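Local coordinates for protein CdiA toxin (Cupriavidus taiwanensis, PDB 5T87) that is the C-terminal toxin domain of a contact-dependent growth inhibition effector, crystallised with its immunity protein, and probably acts in the cytoplasm of the target cell, at residues 25-28 and 33-36; 50-55 and 62-67; 36-41 and 46-51; 21-26 and 57-62. One frame throughout, in Å; residues are numbered along the deposited sequence.

Contact 1: 25-28 and 33-36; sequences VSVD and EFVV
Residues 25-27 and 34-36 run antiparallel, their short axes 157° apart, and form part of the beta hairpin of strands 21-27 and 34-41. Ser26 and Val35 are the hydrogen-bonded pair. Ser26 N gives to Val35 O over 3.0 Å, and the return bond, Val35 N to Ser26 O, is 3.2 Å. Asp28 N closes the turn end on Glu33 O at 3.0 Å. Val27 and Phe34 lie side by side on the face that also carries Val25. With CG beside its backbone N (chi1 -57°), the Phe34 ring is laid alongside Val27, and its CD1 meets Val27 CG2 at 3.9 Å. The ring goes on to meet Trp52, and Leu63 of helix 57-64 packs against it. Ser26 and Val35 project to the other face, where helix 7-12 lies and Ser26 OG bonds to Val10 O. Asp28 and Glu33 also point the same way, which brings two like charges together. Glu33 OE2 also accepts from Ser5 N, which may ease the repulsion, while Asp28 OD1 accepts from Asn6 ND2. The two carboxylate planes are turned 73° apart, with Asp28 OD2 3.4 Å from Glu33 OE2.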
loop_
_atom_site.group_PDB
_atom_site.type_symbol
_atom_site.label_atom_id
_atom_site.label_comp_id
_atom_site.label_asym_id
_atom_site.label_seq_id
_atom_site.Cartn_x
_atom_site.Cartn_y
_atom_site.Cartn_z
ATOM N N VAL E 25 8.331 -4.338 7.144
ATOM C CA VAL E 25 8.625 -3.169 7.996
ATOM C C VAL E 25 10.116 -3.106 8.360
ATOM O O VAL E 25 10.759 -4.145 8.538
ATOM C CB VAL E 25 7.747 -3.159 9.280
ATOM C CG1 VAL E 25 7.966 -4.405 10.135
ATOM C CG2 VAL E 25 7.986 -1.896 10.095
ATOM N N SER E 26 10.652 -1.888 8.461
ATOM C CA SER E 26 12.052 -1.657 8.860
ATOM C C SER E 26 12.202 -0.346 9.651
ATOM O O SER E 26 11.218 0.372 9.877
ATOM C CB SER E 26 12.940 -1.617 7.616
ATOM O OG SER E 26 14.292 -1.906 7.927
ATOM N N VAL E 27 13.434 -0.044 10.065
ATOM C CA VAL E 27 13.769 1.254 10.674
ATOM C C VAL E 27 15.081 1.770 10.074
ATOM O O VAL E 27 16.032 1.007 9.922
ATOM C CB VAL E 27 13.826 1.173 12.225
ATOM C CG1 VAL E 27 14.855 0.155 12.706
ATOM C CG2 VAL E 27 14.093 2.543 12.838
ATOM N N ASP E 28 15.119 3.053 9.717
ATOM C CA ASP E 28 16.306 3.648 9.103
ATOM C C ASP E 28 17.366 3.843 10.200
ATOM O O ASP E 28 17.126 4.612 11.137
ATOM C CB ASP E 28 15.950 4.984 8.433
ATOM C CG ASP E 28 16.960 5.403 7.372
ATOM O OD1 ASP E 28 18.182 5.254 7.602
ATOM O OD2 ASP E 28 16.527 5.894 6.308
ATOM N N GLU E 33 13.642 6.997 11.157
ATOM C CA GLU E 33 12.226 6.890 10.784
ATOM C C GLU E 33 11.786 5.422 10.654
ATOM O O GLU E 33 12.609 4.549 10.365
ATOM C CB GLU E 33 11.979 7.647 9.472
ATOM C CG GLU E 33 12.567 6.973 8.227
ATOM C CD GLU E 33 12.988 7.936 7.118
ATOM O OE1 GLU E 33 12.795 9.167 7.254
ATOM O OE2 GLU E 33 13.532 7.451 6.097
ATOM N N PHE E 34 10.498 5.165 10.893
ATOM C CA PHE E 34 9.901 3.837 10.700
ATOM C C PHE E 34 9.245 3.780 9.325
ATOM O O PHE E 34 8.526 4.711 8.941
ATOM C CB PHE E 34 8.867 3.531 11.785
ATOM C CG PHE E 34 9.420 3.612 13.179
ATOM C CD1 PHE E 34 10.314 2.644 13.641
ATOM C CD2 PHE E 34 9.062 4.661 14.033
ATOM C CE1 PHE E 34 10.837 2.721 14.928
ATOM C CE2 PHE E 34 9.580 4.739 15.317
ATOM C CZ PHE E 34 10.470 3.770 15.766
ATOM N N VAL E 35 9.487 2.678 8.602
ATOM C CA VAL E 35 9.105 2.538 7.180
ATOM C C VAL E 35 8.314 1.260 6.887
ATOM O O VAL E 35 8.744 0.164 7.260
ATOM C CB VAL E 35 10.340 2.547 6.249
ATOM C CG1 VAL E 35 9.907 2.612 4.785
ATOM C CG2 VAL E 35 11.264 3.713 6.585
ATOM N N VAL E 36 7.177 1.427 6.199
ATOM C CA VAL E 36 6.316 0.327 5.749
ATOM C C VAL E 36 6.481 0.140 4.239
ATOM O O VAL E 36 6.385 1.111 3.469
ATOM C CB VAL E 36 4.832 0.617 6.043
ATOM C CG1 VAL E 36 3.934 -0.496 5.493
ATOM C CG2 VAL E 36 4.593 0.817 7.534
#

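Contact 2: 50-55 and 62-67; sequences RAWKDL and ALVRGG
Leu55 and Leu63 meet with their side chains crossing at about a right angle. The touch is methyl to methyl, Leu55 CD1 to Leu63 CD1 at 3.7 Å. Leu55 CB points toward the helix. The same Leu63 CD1 also reaches the six-membered ring of Trp52, 4.2 Å from CZ3, so one methyl is shared between a leucine and an indole. Val64 comes next along the helix and brings CG2 to 4.4 Å from Trp52 CH2. Both aliphatic groups approach the indole obliquely. With CG anti to the backbone N (chi1 177°), the indole of Trp52 extends toward the helix and brings the far rim of its ring to the two side chains.

The contact joins the 3-10 segment 52-54, in the loop after strand 44-50, to the C-terminal part of helix 57-64. The chain leaves the helix through a Schellman motif in which Gly67 takes positive phi. On the loop side, Arg50 NH1 bonds to Asp54 O at 3.1 Å, tying the start of the loop to its 3-10 turn. Trp52 also meets the Phe34 ring, and Leu63 packs on Phe34 and Val25, so the pair borders the hydrophobic layer between helix and sheet.

No hydrogen bond or salt bridge crosses between the two segments. The hold between them is apolar and depends on shape fit, not on bond direction; a weak hydrogen bond from Gln60 NE2 to Trp52 O adds a polar link nearby.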
loop_
_atom_site.group_PDB
_atom_site.type_symbol
_atom_site.label_atom_id
_atom_site.label_comp_id
_atom_site.label_asym_id
_atom_site.label_seq_id
_atom_site.Cartn_x
_atom_site.Cartn_y
_atom_site.Cartn_z
ATOM N N ARG E 50 6.149 6.150 8.662
ATOM C CA ARG E 50 5.136 6.192 9.715
ATOM C C ARG E 50 5.697 6.614 11.078
ATOM O O ARG E 50 6.883 6.460 11.347
ATOM C CB ARG E 50 4.426 4.839 9.832
ATOM C CG ARG E 50 3.375 4.579 8.763
ATOM C CD ARG E 50 2.408 3.484 9.201
ATOM N NE ARG E 50 1.618 2.970 8.079
ATOM C CZ ARG E 50 0.708 1.995 8.166
ATOM N NH1 ARG E 50 0.401 1.447 9.340
ATOM N NH2 ARG E 50 0.062 1.606 7.073
ATOM N N ALA E 51 4.815 7.153 11.918
ATOM C CA ALA E 51 5.114 7.443 13.323
ATOM C C ALA E 51 4.849 6.198 14.190
ATOM O O ALA E 51 3.867 5.488 13.975
ATOM C CB ALA E 51 4.259 8.609 13.801
ATOM N N TRP E 52 5.710 5.959 15.179
ATOM C CA TRP E 52 5.620 4.781 16.058
ATOM C C TRP E 52 4.185 4.352 16.449
ATOM O O TRP E 52 3.859 3.169 16.387
ATOM C CB TRP E 52 6.460 5.001 17.332
ATOM C CG TRP E 52 6.339 3.861 18.289
ATOM C CD1 TRP E 52 5.581 3.823 19.422
ATOM C CD2 TRP E 52 6.944 2.566 18.163
ATOM N NE1 TRP E 52 5.690 2.590 20.022
ATOM C CE2 TRP E 52 6.521 1.800 19.272
ATOM C CE3 TRP E 52 7.812 1.986 17.232
ATOM C CZ2 TRP E 52 6.939 0.476 19.474
ATOM C CZ3 TRP E 52 8.225 0.672 17.432
ATOM C CH2 TRP E 52 7.787 -0.067 18.547
ATOM N N LYS E 53 3.346 5.307 16.858
ATOM C CA LYS E 53 1.970 5.008 17.314
ATOM C C LYS E 53 1.031 4.560 16.170
ATOM O O LYS E 53 -0.002 3.929 16.425
ATOM C CB LYS E 53 1.364 6.215 18.057
ATOM C CG LYS E 53 0.904 7.349 17.140
ATOM C CD LYS E 53 0.763 8.695 17.843
ATOM C CE LYS E 53 0.633 9.840 16.836
ATOM N NZ LYS E 53 -0.399 9.611 15.777
ATOM N N ASP E 54 1.387 4.915 14.930
ATOM C CA ASP E 54 0.662 4.484 13.720
ATOM C C ASP E 54 0.997 3.058 13.212
ATOM O O ASP E 54 0.354 2.577 12.275
ATOM C CB ASP E 54 0.867 5.513 12.587
ATOM C CG ASP E 54 0.301 6.887 12.926
ATOM O OD1 ASP E 54 -0.435 7.003 13.922
ATOM O OD2 ASP E 54 0.582 7.854 12.191
ATOM N N LEU E 55 1.981 2.386 13.814
ATOM C CA LEU E 55 2.270 0.980 13.493
ATOM C C LEU E 55 1.367 0.099 14.335
ATOM O O LEU E 55 0.975 0.496 15.433
ATOM C CB LEU E 55 3.724 0.622 13.784
ATOM C CG LEU E 55 4.829 1.638 13.492
ATOM C CD1 LEU E 55 6.171 0.915 13.526
ATOM C CD2 LEU E 55 4.631 2.375 12.176
ATOM N N ALA E 62 7.221 -7.383 15.622
ATOM C CA ALA E 62 8.184 -7.832 14.616
ATOM C C ALA E 62 9.409 -6.913 14.467
ATOM O O ALA E 62 10.460 -7.366 14.011
ATOM C CB ALA E 62 7.488 -8.009 13.274
ATOM N N LEU E 63 9.274 -5.636 14.832
ATOM C CA LEU E 63 10.435 -4.736 14.946
ATOM C C LEU E 63 11.339 -5.030 16.166
ATOM O O LEU E 63 12.499 -5.425 15.996
ATOM C CB LEU E 63 9.997 -3.266 14.957
ATOM C CG LEU E 63 9.755 -2.608 13.599
ATOM C CD1 LEU E 63 9.226 -1.195 13.802
ATOM C CD2 LEU E 63 11.022 -2.584 12.747
ATOM N N VAL E 64 10.807 -4.851 17.382
ATOM C CA VAL E 64 11.593 -5.017 18.630
ATOM C C VAL E 64 12.229 -6.406 18.671
ATOM O O VAL E 64 13.427 -6.539 18.950
ATOM C CB VAL E 64 10.753 -4.835 19.933
ATOM C CG1 VAL E 64 11.611 -5.083 21.181
ATOM C CG2 VAL E 64 10.104 -3.452 20.019
ATOM N N ARG E 65 11.411 -7.421 18.385
ATOM C CA ARG E 65 11.843 -8.820 18.372
ATOM C C ARG E 65 12.866 -9.125 17.276
ATOM O O ARG E 65 13.724 -9.990 17.453
ATOM C CB ARG E 65 10.625 -9.734 18.233
ATOM C CG ARG E 65 10.917 -11.224 18.348
ATOM C CD ARG E 65 9.721 -12.003 18.888
ATOM N NE ARG E 65 8.435 -11.501 18.384
ATOM C CZ ARG E 65 7.921 -11.739 17.172
ATOM N NH1 ARG E 65 8.573 -12.489 16.283
ATOM N NH2 ARG E 65 6.742 -11.214 16.848
ATOM N N GLY E 66 12.782 -8.410 16.156
ATOM C CA GLY E 66 13.784 -8.507 15.098
ATOM C C GLY E 66 15.163 -7.988 15.471
ATOM O O GLY E 66 16.139 -8.298 14.788
ATOM N N GLY E 67 15.247 -7.206 16.546
ATOM C CA GLY E 67 16.490 -6.566 16.974
ATOM C C GLY E 67 16.676 -5.219 16.304
ATOM O O GLY E 67 17.805 -4.822 16.026
#

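Contact 3: 36-41 and 46-51; sequences VFDRTL and HGHVRA
The His46 ring has Asp38 O over one face, 3.5 Å above its plane, and Thr40 OG1 at its edge. OG1 bonds to ND1 of His46 over 2.8 Å, and either group could be the donor. At the far end of the ring, His46 NE2 bonds to NE2 of His72 of the CdiI immunity protein, so the imidazole is gripped at both nitrogens. His48 takes Val36 against one face, with Val36 CB 3.4 Å from His48 NE2. At its edge, that nitrogen accepts from Arg50 NE at 3.1 Å, in the ring plane. Val36 CG2 lies over one face of the Arg50 guanidinium, whose NH2 forms a salt bridge with Asp108 of CdiI. Val36, Asp38, His46 and His48 stand on one face of the antiparallel hairpin of strands 34-41 and 44-50. Val36 pairs with His48, and Asp38 with His46, both as hydrogen-bonded pairs. The bonds Val36 N to His48 O and Asp38 N to His46 O are each 3.0 Å. Thr40 and Leu41 both face Val44 in a classic beta bulge. Between these two pairs, Phe37 and Gly47 form a non-hydrogen-bonded pair. Gly47 has no side chain, which leaves room for the Phe37 ring, CD1 4.0 Å from Gly47 CA, with His46 O near the ring edge.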
loop_
_atom_site.group_PDB
_atom_site.type_symbol
_atom_site.label_atom_id
_atom_site.label_comp_id
_atom_site.label_asym_id
_atom_site.label_seq_id
_atom_site.Cartn_x
_atom_site.Cartn_y
_atom_site.Cartn_z
ATOM N N VAL E 36 7.177 1.427 6.199
ATOM C CA VAL E 36 6.316 0.327 5.749
ATOM C C VAL E 36 6.481 0.140 4.239
ATOM O O VAL E 36 6.385 1.111 3.469
ATOM C CB VAL E 36 4.832 0.617 6.043
ATOM C CG1 VAL E 36 3.934 -0.496 5.493
ATOM C CG2 VAL E 36 4.593 0.817 7.534
ATOM N N PHE E 37 6.704 -1.113 3.834
ATOM C CA PHE E 37 6.932 -1.483 2.440
ATOM C C PHE E 37 5.875 -2.443 1.955
ATOM O O PHE E 37 5.548 -3.393 2.654
ATOM C CB PHE E 37 8.269 -2.199 2.311
ATOM C CG PHE E 37 9.450 -1.322 2.562
ATOM C CD1 PHE E 37 9.855 -0.398 1.601
ATOM C CD2 PHE E 37 10.179 -1.429 3.745
ATOM C CE1 PHE E 37 10.954 0.421 1.820
ATOM C CE2 PHE E 37 11.289 -0.621 3.965
ATOM C CZ PHE E 37 11.674 0.307 2.997
ATOM N N ASP E 38 5.395 -2.226 0.736
ATOM C CA ASP E 38 4.390 -3.094 0.123
ATOM C C ASP E 38 4.834 -3.509 -1.260
ATOM O O ASP E 38 5.542 -2.767 -1.939
ATOM C CB ASP E 38 3.060 -2.359 0.008
ATOM C CG ASP E 38 2.535 -1.904 1.343
ATOM O OD1 ASP E 38 2.027 -2.771 2.088
ATOM O OD2 ASP E 38 2.658 -0.690 1.653
ATOM N N ARG E 39 4.391 -4.681 -1.689
ATOM C CA ARG E 39 4.761 -5.179 -2.992
ATOM C C ARG E 39 4.103 -4.368 -4.098
ATOM O O ARG E 39 2.926 -4.047 -4.016
ATOM C CB ARG E 39 4.373 -6.642 -3.172
ATOM C CG ARG E 39 5.146 -7.277 -4.321
ATOM C CD ARG E 39 4.444 -8.484 -4.871
ATOM N NE ARG E 39 4.636 -9.632 -3.996
ATOM C CZ ARG E 39 3.737 -10.598 -3.777
ATOM N NH1 ARG E 39 2.531 -10.578 -4.360
ATOM N NH2 ARG E 39 4.049 -11.593 -2.957
ATOM N N THR E 40 4.877 -4.058 -5.129
ATOM C CA THR E 40 4.354 -3.460 -6.326
ATOM C C THR E 40 4.029 -4.607 -7.278
ATOM O O THR E 40 2.867 -4.874 -7.571
ATOM C CB THR E 40 5.383 -2.466 -6.903
ATOM O OG1 THR E 40 5.624 -1.421 -5.942
ATOM C CG2 THR E 40 4.930 -1.874 -8.232
ATOM N N LEU E 41 5.070 -5.294 -7.724
ATOM C CA LEU E 41 5.004 -6.418 -8.659
ATOM C C LEU E 41 6.346 -7.151 -8.499
ATOM O O LEU E 41 7.370 -6.503 -8.293
ATOM C CB LEU E 41 4.853 -5.931 -10.107
ATOM C CG LEU E 41 3.497 -5.427 -10.623
ATOM C CD1 LEU E 41 3.537 -4.962 -12.079
ATOM C CD2 LEU E 41 2.428 -6.501 -10.437
ATOM N N HIS E 46 7.302 -0.545 -2.944
ATOM C CA HIS E 46 7.200 0.907 -2.621
ATOM C C HIS E 46 7.066 1.086 -1.108
ATOM O O HIS E 46 6.802 0.122 -0.387
ATOM C CB HIS E 46 5.997 1.573 -3.301
ATOM C CG HIS E 46 4.707 0.848 -3.074
ATOM N ND1 HIS E 46 4.259 -0.136 -3.928
ATOM C CD2 HIS E 46 3.800 0.919 -2.072
ATOM C CE1 HIS E 46 3.117 -0.620 -3.480
ATOM N NE2 HIS E 46 2.815 0.004 -2.360
ATOM N N GLY E 47 7.233 2.312 -0.627
ATOM C CA GLY E 47 7.216 2.527 0.811
ATOM C C GLY E 47 6.815 3.902 1.278
ATOM O O GLY E 47 6.840 4.879 0.505
ATOM N N HIS E 48 6.442 3.965 2.557
ATOM C CA HIS E 48 6.068 5.230 3.192
ATOM C C HIS E 48 6.554 5.295 4.624
ATOM O O HIS E 48 6.773 4.260 5.261
ATOM C CB HIS E 48 4.544 5.463 3.128
ATOM C CG HIS E 48 3.735 4.408 3.815
ATOM N ND1 HIS E 48 3.221 3.319 3.148
ATOM C CD2 HIS E 48 3.348 4.276 5.104
ATOM C CE1 HIS E 48 2.558 2.555 3.997
ATOM N NE2 HIS E 48 2.625 3.111 5.191
ATOM N N VAL E 49 6.693 6.521 5.128
ATOM C CA VAL E 49 7.123 6.763 6.515
ATOM C C VAL E 49 5.936 6.723 7.484
ATOM O O VAL E 49 4.848 7.218 7.171
ATOM C CB VAL E 49 7.801 8.140 6.648
ATOM C CG1 VAL E 49 8.295 8.363 8.078
ATOM C CG2 VAL E 49 8.936 8.277 5.643
ATOM N N ARG E 50 6.149 6.150 8.662
ATOM C CA ARG E 50 5.136 6.192 9.715
ATOM C C ARG E 50 5.697 6.614 11.078
ATOM O O ARG E 50 6.883 6.460 11.347
ATOM C CB ARG E 50 4.426 4.839 9.832
ATOM C CG ARG E 50 3.375 4.579 8.763
ATOM C CD ARG E 50 2.408 3.484 9.201
ATOM N NE ARG E 50 1.618 2.970 8.079
ATOM C CZ ARG E 50 0.708 1.995 8.166
ATOM N NH1 ARG E 50 0.401 1.447 9.340
ATOM N NH2 ARG E 50 0.062 1.606 7.073
ATOM N N ALA E 51 4.815 7.153 11.918
ATOM C CA ALA E 51 5.114 7.443 13.323
ATOM C C ALA E 51 4.849 6.198 14.190
ATOM O O ALA E 51 3.867 5.488 13.975
ATOM C CB ALA E 51 4.259 8.609 13.801
#

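Contact 4: 21-26 and 57-62; sequences SPRRVS and SDMQNA
Helix 57-64 packs across one face of the antiparallel sheet, and here it meets strand 21-27 through Met59, Arg23 and Val25. Met59 is a selenomethionine in the crystal. With CG beside the backbone N (chi1 -65°) and an extended chain beyond it, Met59 carries its terminal methyl out to the strand. That methyl, CE, comes to 3.8 Å from Arg23 NH1. It approaches the guanidinium obliquely, and the two side chains cross at a slant. The Arg23 side chain rises off the sheet, and the bend at chi3 (-97°) leans the guanidinium toward strand 34-41. Val25 makes the second touch, with CG1 4.1 Å from the backbone oxygen of Met59. No hydrogen bond joins strand to helix here, and all three touching residues are buried.

Residues 21-23 form an ST turn. Ser21 OG accepts from Arg23 N at 3.0 Å, with a nearly straight bond of 161°. In the helix, Asn61 N bonds to Ser57 O at 2.7 Å and Ala62 N to Asp58 O at 3.0 Å, which sets the turn that presents Met59.

The charged end of Arg23 has its partners outside the two segments. Arg23 NE forms a salt bridge with Asp38 OD1 on strand 34-41, and Arg23 NH1 forms another with Asp108 OD1 of the CdiI immunity protein. Ser21 OG also bonds to Asp104 OD2 of that chain.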
loop_
_atom_site.group_PDB
_atom_site.type_symbol
_atom_site.label_atom_id
_atom_site.label_comp_id
_atom_site.label_asym_id
_atom_site.label_seq_id
_atom_site.Cartn_x
_atom_site.Cartn_y
_atom_site.Cartn_z
ATOM N N SER E 21 1.084 -12.127 4.336
ATOM C CA SER E 21 1.150 -10.882 3.575
ATOM C C SER E 21 2.575 -10.487 3.241
ATOM O O SER E 21 3.432 -10.526 4.112
ATOM C CB SER E 21 0.528 -9.734 4.374
ATOM O OG SER E 21 0.863 -8.475 3.807
ATOM N N PRO E 22 2.812 -10.011 2.004
ATOM C CA PRO E 22 4.136 -9.497 1.651
ATOM C C PRO E 22 4.523 -8.176 2.331
ATOM O O PRO E 22 5.649 -7.737 2.178
ATOM C CB PRO E 22 4.026 -9.286 0.139
ATOM C CG PRO E 22 2.585 -8.966 -0.085
ATOM C CD PRO E 22 1.826 -9.766 0.930
ATOM N N ARG E 23 3.600 -7.538 3.051
ATOM C CA ARG E 23 3.912 -6.311 3.781
ATOM C C ARG E 23 5.086 -6.502 4.738
ATOM O O ARG E 23 5.066 -7.412 5.571
ATOM C CB ARG E 23 2.696 -5.827 4.561
ATOM C CG ARG E 23 2.908 -4.515 5.300
ATOM C CD ARG E 23 1.586 -3.843 5.651
ATOM N NE ARG E 23 1.206 -2.811 4.687
ATOM C CZ ARG E 23 0.216 -1.929 4.856
ATOM N NH1 ARG E 23 -0.531 -1.949 5.960
ATOM N NH2 ARG E 23 -0.027 -1.025 3.910
ATOM N N ARG E 24 6.092 -5.636 4.585
ATOM C CA ARG E 24 7.290 -5.635 5.403
ATOM C C ARG E 24 7.397 -4.340 6.189
ATOM O O ARG E 24 6.680 -3.365 5.916
ATOM C CB ARG E 24 8.543 -5.761 4.533
ATOM C CG ARG E 24 8.495 -6.849 3.478
ATOM C CD ARG E 24 9.841 -6.991 2.786
ATOM N NE ARG E 24 10.857 -7.617 3.641
ATOM C CZ ARG E 24 10.971 -8.928 3.889
ATOM N NH1 ARG E 24 11.943 -9.363 4.683
ATOM N NH2 ARG E 24 10.125 -9.808 3.363
ATOM N N VAL E 25 8.331 -4.338 7.144
ATOM C CA VAL E 25 8.625 -3.169 7.996
ATOM C C VAL E 25 10.116 -3.106 8.360
ATOM O O VAL E 25 10.759 -4.145 8.538
ATOM C CB VAL E 25 7.747 -3.159 9.280
ATOM C CG1 VAL E 25 7.966 -4.405 10.135
ATOM C CG2 VAL E 25 7.986 -1.896 10.095
ATOM N N SER E 26 10.652 -1.888 8.461
ATOM C CA SER E 26 12.052 -1.657 8.860
ATOM C C SER E 26 12.202 -0.346 9.651
ATOM O O SER E 26 11.218 0.372 9.877
ATOM C CB SER E 26 12.940 -1.617 7.616
ATOM O OG SER E 26 14.292 -1.906 7.927
ATOM N N SER E 57 0.348 -3.581 16.440
ATOM C CA SER E 57 1.023 -4.469 17.389
ATOM C C SER E 57 1.979 -5.408 16.649
ATOM O O SER E 57 3.168 -5.459 16.970
ATOM C CB SER E 57 0.008 -5.263 18.236
ATOM O OG SER E 57 -0.842 -6.081 17.439
ATOM N N ASP E 58 1.462 -6.092 15.625
ATOM C CA ASP E 58 2.260 -7.012 14.794
ATOM C C ASP E 58 3.533 -6.356 14.243
ATOM O O ASP E 58 4.601 -6.977 14.245
ATOM C CB ASP E 58 1.426 -7.560 13.624
ATOM C CG ASP E 58 0.252 -8.422 14.075
ATOM O OD1 ASP E 58 0.028 -8.568 15.295
ATOM O OD2 ASP E 58 -0.460 -8.951 13.195
HETATM N N MSE E 59 3.405 -5.102 13.791
HETATM C CA MSE E 59 4.520 -4.332 13.206
HETATM C C MSE E 59 5.564 -4.020 14.240
HETATM O O MSE E 59 6.762 -4.217 14.009
HETATM C CB MSE E 59 4.038 -3.004 12.600
HETATM C CG MSE E 59 3.108 -3.183 11.390
HETATM SE SE MSE E 59 2.906 -1.534 10.298
HETATM C CE MSE E 59 1.195 -1.940 9.400
ATOM N N GLN E 60 5.114 -3.535 15.392
ATOM C CA GLN E 60 6.014 -3.199 16.490
ATOM C C GLN E 60 6.656 -4.455 17.086
ATOM O O GLN E 60 7.863 -4.469 17.326
ATOM C CB GLN E 60 5.276 -2.405 17.568
ATOM C CG GLN E 60 4.799 -1.041 17.093
ATOM C CD GLN E 60 3.888 -0.333 18.082
ATOM O OE1 GLN E 60 3.344 -0.945 18.999
ATOM N NE2 GLN E 60 3.707 0.971 17.888
ATOM N N ASN E 61 5.857 -5.505 17.303
ATOM C CA ASN E 61 6.370 -6.792 17.801
ATOM C C ASN E 61 7.509 -7.278 16.922
ATOM O O ASN E 61 8.615 -7.523 17.410
ATOM C CB ASN E 61 5.275 -7.872 17.824
ATOM C CG ASN E 61 4.283 -7.702 18.966
ATOM O OD1 ASN E 61 4.601 -7.147 20.021
ATOM N ND2 ASN E 61 3.070 -8.204 18.762
ATOM N N ALA E 62 7.221 -7.383 15.622
ATOM C CA ALA E 62 8.184 -7.832 14.616
ATOM C C ALA E 62 9.409 -6.913 14.467
ATOM O O ALA E 62 10.460 -7.366 14.011
ATOM C CB ALA E 62 7.488 -8.009 13.274
#

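In the fold
Contacts 1 and 3 are successive hairpins of one sheet. They share Val36 and rest mainly on backbone hydrogen bonds, to which contact 3 adds a side-chain one. Contacts 2 and 4 bring helix 57-64 against the loop and the sheet, and no hydrogen bond or salt bridge passes between their segments. Contacts 3 and 4 are buried, while contacts 1 and 2 are only partly so. The burial of contacts 3 and 4 probably comes in part from the immunity protein, which meets polar ends of their side chains. No other chain touches contact 1. A probable hydrogen bond, Phe34 O to Arg50 N at 2.8 Å, ties contact 1 to contacts 2 and 3. Arg50 NH1 lies 3.5 Å from Met59 CE, which brings contacts 2, 3 and 4 together.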